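Local coordinates for protein alpha-galactosidase 1 (Saccharomyces cerevisiae, PDB 3LRK) that catalyses the hydrolysis of terminal, non-reducing alpha-D-galactose residues from alpha-D-galactosides such as galactose oligosaccharides, galactomannans and galactolipids, at residues K147-Y152 / C186-D191; G208-E213 / N263-V268; F108-Y113 / N141-L146. The protein carries 1 engineered substitution. All coordinates share one frame; numbering follows the deposited sequence.

Overall arrangement
From the N terminus, contact 3 comes first: it closes the beta-alpha-beta unit of strand 109-115, helix 131-140 and strand 145-149. Contact 1 starts at the residue after contact 3 ends and joins the end of strand 145-149 to the loop following strand 182-185. Contact 2 then brings together the loops after strands 203-205 and 258-260. The three lie in series, so none nests or crosses. Contacts 3 and 1 share strand 145-149 and touch directly, whereas contacts 1 and 2 meet where W188 packs on G208. Contacts 2 and 3 are about 7 Å apart at their nearest atoms. All belong to one TIM barrel, with the nucleophile in contact 1 and the proton donor in contact 2.

Contact 1 (K147-Y152 / C186-D191); sequences KYDNCY and CNWGQD
D149 and N150 meet C186, W188 and Q190 in a buried active-site contact at the C-terminal end of strand 145-149 of the TIM barrel, where the loop after the next strand runs beside the nucleophile D149. C186 N donates a hydrogen bond to Y148 O (2.8 Å). N150 chi1 of -168° puts its CG opposite the backbone N and lets ND2 donate a hydrogen bond to Q190 OE1 at 2.8 Å. OE1 lies near the N150 amide plane, but ND2 stands above the Q190 carbonyl plane, and the amides are 84° apart. N150 CB sits over one face of W188, 3.8 Å from the centroid of the six-membered ring, a CH-pi contact. At the ring edge, in plane, W188 NE1 donates to a water (2.7 Å) that donates to D149 OD1 (2.8 Å). The anti lone pair of D149 OD1 also takes N150 N at 2.7 Å, so two bonds fix this oxygen; Y113 OH holds OD2. The substrate-binding K147 forms a salt bridge with D72. Strand 109-115 flanks strand 145-149, helix 160-177 packs on Y148 and N187, R205 of strand 203-205 touches C186 and W188, and Y195 of a neighbouring subunit packs on W188.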
loop_
_atom_site.group_PDB
_atom_site.type_symbol
_atom_site.label_atom_id
_atom_site.label_comp_id
_atom_site.label_asym_id
_atom_site.label_seq_id
_atom_site.Cartn_x
_atom_site.Cartn_y
_atom_site.Cartn_z
ATOM N N LYS A 147 -26.567 -7.587 12.931
ATOM C CA LYS A 147 -25.132 -7.752 12.695
ATOM C C LYS A 147 -24.948 -8.124 11.213
ATOM O O LYS A 147 -25.559 -9.077 10.724
ATOM C CB LYS A 147 -24.554 -8.808 13.646
ATOM C CG LYS A 147 -23.152 -9.270 13.286
ATOM C CD LYS A 147 -22.645 -10.351 14.211
ATOM C CE LYS A 147 -21.341 -10.912 13.673
ATOM N NZ LYS A 147 -20.662 -11.815 14.640
ATOM N N TYR A 148 -24.115 -7.365 10.492
ATOM C CA TYR A 148 -24.151 -7.436 9.035
ATOM C C TYR A 148 -22.757 -7.699 8.470
ATOM O O TYR A 148 -21.924 -6.802 8.389
ATOM C CB TYR A 148 -24.835 -6.178 8.448
ATOM C CG TYR A 148 -25.335 -6.301 7.023
ATOM C CD1 TYR A 148 -26.148 -7.374 6.628
ATOM C CD2 TYR A 148 -25.019 -5.325 6.070
ATOM C CE1 TYR A 148 -26.619 -7.479 5.319
ATOM C CE2 TYR A 148 -25.486 -5.412 4.773
ATOM C CZ TYR A 148 -26.270 -6.491 4.390
ATOM O OH TYR A 148 -26.723 -6.587 3.091
ATOM N N ASP A 149 -22.548 -8.949 8.073
ATOM C CA ASP A 149 -21.228 -9.513 7.801
ATOM C C ASP A 149 -20.671 -9.110 6.431
ATOM O O ASP A 149 -21.273 -8.293 5.739
ATOM C CB ASP A 149 -21.279 -11.042 7.931
ATOM C CG ASP A 149 -20.025 -11.623 8.585
ATOM O OD1 ASP A 149 -18.897 -11.178 8.282
ATOM O OD2 ASP A 149 -20.175 -12.528 9.427
ATOM N N ASN A 150 -19.535 -9.706 6.059
ATOM C CA ASN A 150 -18.772 -9.313 4.859
ATOM C C ASN A 150 -18.252 -10.509 4.070
ATOM O O ASN A 150 -17.340 -10.377 3.241
ATOM C CB ASN A 150 -17.607 -8.402 5.259
ATOM C CG ASN A 150 -16.940 -7.715 4.072
ATOM O OD1 ASN A 150 -17.600 -7.309 3.121
ATOM N ND2 ASN A 150 -15.622 -7.563 4.147
ATOM N N CYS A 151 -18.828 -11.678 4.328
ATOM C CA CYS A 151 -18.515 -12.868 3.531
ATOM C C CYS A 151 -19.194 -12.855 2.168
ATOM O O CYS A 151 -20.321 -12.391 2.045
ATOM C CB CYS A 151 -18.905 -14.133 4.297
ATOM S SG CYS A 151 -17.703 -14.488 5.581
ATOM N N TYR A 152 -18.491 -13.375 1.152
ATOM C CA TYR A 152 -19.030 -13.554 -0.210
ATOM C C TYR A 152 -19.587 -12.285 -0.851
ATOM O O TYR A 152 -20.692 -12.276 -1.417
ATOM C CB TYR A 152 -20.033 -14.729 -0.230
ATOM C CG TYR A 152 -19.365 -15.966 0.315
ATOM C CD1 TYR A 152 -19.698 -16.464 1.576
ATOM C CD2 TYR A 152 -18.352 -16.604 -0.410
ATOM C CE1 TYR A 152 -19.051 -17.581 2.104
ATOM C CE2 TYR A 152 -17.694 -17.729 0.108
ATOM C CZ TYR A 152 -18.065 -18.216 1.356
ATOM O OH TYR A 152 -17.419 -19.308 1.885
ATOM N N CYS A 186 -20.108 -5.573 10.179
ATOM C CA CYS A 186 -19.115 -6.610 10.400
ATOM C C CYS A 186 -18.306 -6.795 9.122
ATOM O O CYS A 186 -18.423 -7.816 8.460
ATOM C CB CYS A 186 -19.783 -7.934 10.814
ATOM S SG CYS A 186 -18.636 -9.256 11.322
ATOM N N ASN A 187 -17.498 -5.788 8.777
ATOM C CA ASN A 187 -16.611 -5.893 7.634
ATOM C C ASN A 187 -15.126 -5.880 8.000
ATOM O O ASN A 187 -14.280 -5.682 7.127
ATOM C CB ASN A 187 -16.948 -4.837 6.554
ATOM C CG ASN A 187 -16.210 -3.518 6.749
ATOM O OD1 ASN A 187 -16.044 -3.039 7.874
ATOM N ND2 ASN A 187 -15.776 -2.916 5.642
ATOM N N TRP A 188 -14.819 -6.076 9.287
ATOM C CA TRP A 188 -13.442 -6.297 9.756
ATOM C C TRP A 188 -12.466 -5.117 9.524
ATOM O O TRP A 188 -11.246 -5.317 9.430
ATOM C CB TRP A 188 -12.863 -7.565 9.117
ATOM C CG TRP A 188 -13.861 -8.673 8.904
ATOM C CD1 TRP A 188 -14.709 -9.228 9.845
ATOM C CD2 TRP A 188 -14.096 -9.383 7.682
ATOM N NE1 TRP A 188 -15.464 -10.224 9.261
ATOM C CE2 TRP A 188 -15.102 -10.347 7.942
ATOM C CE3 TRP A 188 -13.546 -9.303 6.386
ATOM C CZ2 TRP A 188 -15.570 -11.230 6.953
ATOM C CZ3 TRP A 188 -14.013 -10.190 5.401
ATOM C CH2 TRP A 188 -15.016 -11.132 5.694
ATOM N N GLY A 189 -13.014 -3.910 9.423
ATOM C CA GLY A 189 -12.215 -2.688 9.211
ATOM C C GLY A 189 -11.852 -2.425 7.767
ATOM O O GLY A 189 -11.141 -1.460 7.462
ATOM N N GLN A 190 -12.347 -3.278 6.873
ATOM C CA GLN A 190 -11.905 -3.301 5.475
ATOM C C GLN A 190 -12.268 -1.998 4.794
ATOM O O GLN A 190 -13.407 -1.518 4.916
ATOM C CB GLN A 190 -12.553 -4.483 4.749
ATOM C CG GLN A 190 -12.070 -4.761 3.333
ATOM C CD GLN A 190 -12.826 -5.924 2.702
ATOM O OE1 GLN A 190 -14.049 -5.863 2.499
ATOM N NE2 GLN A 190 -12.100 -7.000 2.394
ATOM N N ASP A 191 -11.293 -1.430 4.086
ATOM C CA ASP A 191 -11.458 -0.163 3.372
ATOM C C ASP A 191 -11.693 1.038 4.318
ATOM O O ASP A 191 -12.432 1.955 3.976
ATOM C CB ASP A 191 -12.568 -0.280 2.302
ATOM C CG ASP A 191 -12.251 -1.349 1.258
ATOM O OD1 ASP A 191 -11.074 -1.463 0.866
ATOM O OD2 ASP A 191 -13.167 -2.065 0.849
HETATM O O HOH W 1 -16.956 -12.445 9.893
#

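Contact 2 (G208-E213 / N263-V268); sequences GDVTAE and NLEVGV
E265 reaches V210 and T211 because its side chain is bent: CG stands anti to the carbonyl carbon (chi1 -63°), and the second torsion (chi2 -84°) folds the carboxylate back across the facing loop. V210 answers with CG1 placed between its own backbone N and carbonyl carbon (chi1 78°), which sets that methyl 3.4 Å from E265 OE2. The two side chains run antiparallel alongside one another, with E265 CG 3.7 Å from V210 CG1. The same methyl also lies 3.3 Å from N263 O. E265 OE2 rests against the backbone of the other segment, 3.2 Å from T211 CA. This OE2 is also 3.3 Å from V210 O, two acceptors that are not hydrogen-bonded to each other.

Both segments are loops that follow adjacent strands of the TIM barrel, 203-205 and 258-260, and the first carries the proton donor D209, held by a salt bridge to R205. No hydrogen bond crosses between 208-213 and 263-268; the evidence for the contact is van der Waals proximity and 223 Å² of buried surface. Each loop instead braces itself. A212 is the centre of an inverse gamma turn closed by E213 N to T211 O (2.8 Å), and E265 to V268 form a type II beta turn closed by V268 N to E265 O (2.8 Å), with G267 at positive phi. Between the turns, A212 CB lies 3.6 Å from V268 O. H279 of helix 273-285 bonds to E265 N, D262 accepts from V210 N, and V210 packs on I239 and I242 of helix 239-246.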
loop_
_atom_site.group_PDB
_atom_site.type_symbol
_atom_site.label_atom_id
_atom_site.label_comp_id
_atom_site.label_asym_id
_atom_site.label_seq_id
_atom_site.Cartn_x
_atom_site.Cartn_y
_atom_site.Cartn_z
ATOM N N GLY A 208 -10.374 -8.504 11.941
ATOM C CA GLY A 208 -10.748 -9.926 11.850
ATOM C C GLY A 208 -11.131 -10.466 13.224
ATOM O O GLY A 208 -10.873 -9.816 14.244
ATOM N N ASP A 209 -11.735 -11.650 13.269
ATOM C CA ASP A 209 -12.284 -12.171 14.532
ATOM C C ASP A 209 -11.220 -12.339 15.603
ATOM O O ASP A 209 -10.122 -12.807 15.327
ATOM C CB ASP A 209 -12.992 -13.511 14.349
ATOM C CG ASP A 209 -14.135 -13.458 13.358
ATOM O OD1 ASP A 209 -14.528 -12.352 12.911
ATOM O OD2 ASP A 209 -14.640 -14.551 13.029
ATOM N N VAL A 210 -11.570 -11.924 16.819
ATOM C CA VAL A 210 -10.794 -12.215 18.012
ATOM C C VAL A 210 -10.846 -13.713 18.343
ATOM O O VAL A 210 -11.739 -14.433 17.889
ATOM C CB VAL A 210 -11.292 -11.361 19.229
ATOM C CG1 VAL A 210 -12.567 -11.946 19.827
ATOM C CG2 VAL A 210 -10.191 -11.231 20.302
ATOM N N THR A 211 -9.859 -14.159 19.115
ATOM C CA THR A 211 -9.829 -15.504 19.661
ATOM C C THR A 211 -9.340 -15.425 21.106
ATOM O O THR A 211 -8.822 -14.385 21.533
ATOM C CB THR A 211 -8.952 -16.475 18.804
ATOM O OG1 THR A 211 -9.129 -17.816 19.279
ATOM C CG2 THR A 211 -7.472 -16.100 18.858
ATOM N N ALA A 212 -9.532 -16.508 21.860
ATOM C CA ALA A 212 -9.134 -16.563 23.264
ATOM C C ALA A 212 -7.614 -16.736 23.439
ATOM O O ALA A 212 -7.137 -17.694 24.067
ATOM C CB ALA A 212 -9.919 -17.674 24.006
ATOM N N GLU A 213 -6.863 -15.796 22.871
ATOM C CA GLU A 213 -5.416 -15.746 23.004
ATOM C C GLU A 213 -5.056 -14.298 23.281
ATOM O O GLU A 213 -5.583 -13.395 22.626
ATOM C CB GLU A 213 -4.728 -16.180 21.703
ATOM C CG GLU A 213 -4.838 -17.664 21.372
ATOM C CD GLU A 213 -3.995 -18.543 22.282
ATOM O OE1 GLU A 213 -3.103 -18.023 22.987
ATOM O OE2 GLU A 213 -4.225 -19.771 22.277
ATOM N N ASN A 263 -16.671 -9.731 19.952
ATOM C CA ASN A 263 -17.234 -10.226 21.209
ATOM C C ASN A 263 -16.144 -10.562 22.232
ATOM O O ASN A 263 -15.049 -11.008 21.869
ATOM C CB ASN A 263 -18.101 -11.458 20.974
ATOM C CG ASN A 263 -19.206 -11.234 19.950
ATOM O OD1 ASN A 263 -19.400 -10.130 19.413
ATOM N ND2 ASN A 263 -19.944 -12.288 19.681
ATOM N N LEU A 264 -16.462 -10.338 23.502
ATOM C CA LEU A 264 -15.579 -10.649 24.623
ATOM C C LEU A 264 -15.335 -12.145 24.753
ATOM O O LEU A 264 -16.263 -12.951 24.628
ATOM C CB LEU A 264 -16.177 -10.096 25.932
ATOM C CG LEU A 264 -16.220 -8.566 26.000
ATOM C CD1 LEU A 264 -17.295 -8.029 26.967
ATOM C CD2 LEU A 264 -14.825 -7.996 26.318
ATOM N N GLU A 265 -14.081 -12.503 25.010
ATOM C CA GLU A 265 -13.673 -13.885 25.171
ATOM C C GLU A 265 -13.600 -14.256 26.656
ATOM O O GLU A 265 -13.154 -15.348 27.011
ATOM C CB GLU A 265 -12.330 -14.128 24.481
ATOM C CG GLU A 265 -12.361 -13.908 22.966
ATOM C CD GLU A 265 -12.863 -15.114 22.182
ATOM O OE1 GLU A 265 -13.426 -16.067 22.768
ATOM O OE2 GLU A 265 -12.699 -15.107 20.951
ATOM N N VAL A 266 -14.046 -13.335 27.509
ATOM C CA VAL A 266 -14.175 -13.602 28.937
ATOM C C VAL A 266 -15.081 -14.826 29.107
ATOM O O VAL A 266 -16.178 -14.881 28.552
ATOM C CB VAL A 266 -14.738 -12.373 29.706
ATOM C CG1 VAL A 266 -14.906 -12.681 31.199
ATOM C CG2 VAL A 266 -13.832 -11.155 29.522
ATOM N N GLY A 267 -14.590 -15.819 29.842
ATOM C CA GLY A 267 -15.335 -17.058 30.053
ATOM C C GLY A 267 -15.276 -18.015 28.877
ATOM O O GLY A 267 -16.002 -19.012 28.856
ATOM N N VAL A 268 -14.431 -17.706 27.893
ATOM C CA VAL A 268 -14.227 -18.586 26.738
ATOM C C VAL A 268 -12.778 -19.078 26.729
ATOM O O VAL A 268 -11.845 -18.307 26.957
ATOM C CB VAL A 268 -14.549 -17.887 25.379
ATOM C CG1 VAL A 268 -14.518 -18.892 24.216
ATOM C CG2 VAL A 268 -15.898 -17.185 25.420
#

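Contact 3 (F108-Y113 / N141-L146); sequences FLFGMY and NRVDYL
F110 and D144 exchange two hydrogen bonds where parallel strands 109-115 and 145-149 begin to pair. F110 N donates almost straight to D144 OD2 (2.8 Å, 173°), which accepts with its anti lone pair. F110 O accepts D144 N at 2.7 Å, nearly in line with its C=O bond. D144 gives the pairing both a side-chain acceptor and a backbone donor; its CG, anti to the carbonyl carbon (chi1 -50°), is what lets OD2 meet F110 N. H104 also bonds to OD2, and R179 makes a salt bridge with OD1, so both carboxylate oxygens are satisfied. Further along, M112 N donates to Y145 O (2.9 Å, 165°), an oxygen that G111 CA also approaches, at 3.3 Å, in a CA-H...O contact. L146 CA makes the same kind of contact with M112 O (3.5 Å). The apolar side is carried by V143, whose CG2 meets M112 SD at 3.5 Å and F110 CD2 at 3.9 Å. V143 N bonds F138 O in the Schellman motif that ends helix 131-140, with R142 as C-prime, and F138 touches M112, V143 and L146. Helix 96-105 packs on F110, while strand 68-70 pairs with strand 109-115 on its other edge.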
loop_
_atom_site.group_PDB
_atom_site.type_symbol
_atom_site.label_atom_id
_atom_site.label_comp_id
_atom_site.label_asym_id
_atom_site.label_seq_id
_atom_site.Cartn_x
_atom_site.Cartn_y
_atom_site.Cartn_z
ATOM N N PHE A 108 -35.862 -7.679 26.973
ATOM C CA PHE A 108 -34.692 -7.847 26.117
ATOM C C PHE A 108 -34.930 -7.200 24.755
ATOM O O PHE A 108 -36.072 -6.940 24.368
ATOM C CB PHE A 108 -34.377 -9.334 25.904
ATOM C CG PHE A 108 -33.606 -9.976 27.030
ATOM C CD1 PHE A 108 -34.215 -10.930 27.848
ATOM C CD2 PHE A 108 -32.280 -9.640 27.263
ATOM C CE1 PHE A 108 -33.517 -11.536 28.890
ATOM C CE2 PHE A 108 -31.563 -10.239 28.298
ATOM C CZ PHE A 108 -32.188 -11.197 29.117
ATOM N N LEU A 109 -33.840 -6.966 24.028
ATOM C CA LEU A 109 -33.908 -6.588 22.629
ATOM C C LEU A 109 -33.348 -7.742 21.777
ATOM O O LEU A 109 -32.488 -8.490 22.239
ATOM C CB LEU A 109 -33.146 -5.275 22.390
ATOM C CG LEU A 109 -33.791 -4.038 23.047
ATOM C CD1 LEU A 109 -32.942 -2.767 22.797
ATOM C CD2 LEU A 109 -35.247 -3.842 22.540
ATOM N N PHE A 110 -33.851 -7.878 20.552
ATOM C CA PHE A 110 -33.557 -9.040 19.700
ATOM C C PHE A 110 -32.662 -8.637 18.523
ATOM O O PHE A 110 -33.000 -7.728 17.761
ATOM C CB PHE A 110 -34.876 -9.649 19.202
ATOM C CG PHE A 110 -34.717 -10.894 18.339
ATOM C CD1 PHE A 110 -33.704 -11.824 18.584
ATOM C CD2 PHE A 110 -35.617 -11.145 17.311
ATOM C CE1 PHE A 110 -33.573 -12.973 17.801
ATOM C CE2 PHE A 110 -35.497 -12.302 16.519
ATOM C CZ PHE A 110 -34.471 -13.211 16.775
ATOM N N GLY A 111 -31.517 -9.305 18.409
ATOM C CA GLY A 111 -30.602 -9.112 17.289
ATOM C C GLY A 111 -30.604 -10.308 16.352
ATOM O O GLY A 111 -30.758 -11.459 16.785
ATOM N N MET A 112 -30.457 -10.028 15.060
ATOM C CA MET A 112 -30.337 -11.066 14.031
ATOM C C MET A 112 -29.123 -10.799 13.142
ATOM O O MET A 112 -28.416 -9.811 13.331
ATOM C CB MET A 112 -31.633 -11.204 13.219
ATOM C CG MET A 112 -32.671 -12.081 13.934
ATOM S SD MET A 112 -34.067 -12.623 12.948
ATOM C CE MET A 112 -33.304 -13.912 11.971
ATOM N N TYR A 113 -28.883 -11.693 12.189
ATOM C CA TYR A 113 -27.643 -11.693 11.424
ATOM C C TYR A 113 -27.882 -11.916 9.922
ATOM O O TYR A 113 -28.729 -12.716 9.515
ATOM C CB TYR A 113 -26.693 -12.757 12.001
ATOM C CG TYR A 113 -25.504 -13.107 11.126
ATOM C CD1 TYR A 113 -25.634 -14.031 10.087
ATOM C CD2 TYR A 113 -24.242 -12.538 11.356
ATOM C CE1 TYR A 113 -24.558 -14.353 9.272
ATOM C CE2 TYR A 113 -23.151 -12.866 10.546
ATOM C CZ TYR A 113 -23.321 -13.775 9.508
ATOM O OH TYR A 113 -22.258 -14.118 8.682
ATOM N N ASN A 141 -40.421 -9.345 11.557
ATOM C CA ASN A 141 -40.131 -10.232 12.678
ATOM C C ASN A 141 -39.679 -9.520 13.953
ATOM O O ASN A 141 -39.184 -10.153 14.885
ATOM C CB ASN A 141 -39.157 -11.320 12.228
ATOM C CG ASN A 141 -39.805 -12.269 11.252
ATOM O OD1 ASN A 141 -39.700 -12.096 10.033
ATOM N ND2 ASN A 141 -40.552 -13.234 11.780
ATOM N N ARG A 142 -39.848 -8.194 13.965
ATOM C CA ARG A 142 -39.714 -7.360 15.180
ATOM C C ARG A 142 -38.309 -7.392 15.787
ATOM O O ARG A 142 -38.120 -7.333 17.003
ATOM C CB ARG A 142 -40.823 -7.709 16.198
ATOM C CG ARG A 142 -42.206 -7.487 15.585
ATOM C CD ARG A 142 -43.339 -7.907 16.496
ATOM N NE ARG A 142 -43.538 -9.357 16.610
ATOM C CZ ARG A 142 -44.112 -10.130 15.686
ATOM N NH1 ARG A 142 -44.513 -9.623 14.528
ATOM N NH2 ARG A 142 -44.293 -11.421 15.922
ATOM N N VAL A 143 -37.329 -7.450 14.889
ATOM C CA VAL A 143 -35.910 -7.426 15.207
ATOM C C VAL A 143 -35.466 -5.995 15.566
ATOM O O VAL A 143 -35.956 -5.042 14.987
ATOM C CB VAL A 143 -35.115 -7.968 13.975
ATOM C CG1 VAL A 143 -33.604 -7.743 14.116
ATOM C CG2 VAL A 143 -35.429 -9.452 13.765
ATOM N N ASP A 144 -34.540 -5.863 16.515
ATOM C CA ASP A 144 -34.082 -4.546 17.016
ATOM C C ASP A 144 -32.641 -4.199 16.680
ATOM O O ASP A 144 -32.190 -3.087 16.980
ATOM C CB ASP A 144 -34.242 -4.474 18.538
ATOM C CG ASP A 144 -35.617 -4.899 18.998
ATOM O OD1 ASP A 144 -36.617 -4.250 18.609
ATOM O OD2 ASP A 144 -35.692 -5.908 19.723
ATOM N N TYR A 145 -31.923 -5.148 16.070
ATOM C CA TYR A 145 -30.471 -5.076 15.896
ATOM C C TYR A 145 -30.081 -6.011 14.756
ATOM O O TYR A 145 -30.580 -7.136 14.667
ATOM C CB TYR A 145 -29.817 -5.514 17.207
ATOM C CG TYR A 145 -28.296 -5.547 17.323
ATOM C CD1 TYR A 145 -27.529 -6.518 16.667
ATOM C CD2 TYR A 145 -27.638 -4.644 18.165
ATOM C CE1 TYR A 145 -26.126 -6.568 16.837
ATOM C CE2 TYR A 145 -26.268 -4.678 18.331
ATOM C CZ TYR A 145 -25.510 -5.637 17.667
ATOM O OH TYR A 145 -24.140 -5.658 17.848
ATOM N N LEU A 146 -29.192 -5.548 13.883
ATOM C CA LEU A 146 -28.674 -6.408 12.803
ATOM C C LEU A 146 -27.161 -6.403 12.797
ATOM O O LEU A 146 -26.539 -5.342 12.667
ATOM C CB LEU A 146 -29.208 -5.965 11.428
ATOM C CG LEU A 146 -28.756 -6.784 10.198
ATOM C CD1 LEU A 146 -29.259 -8.227 10.254
ATOM C CD2 LEU A 146 -29.202 -6.097 8.897
#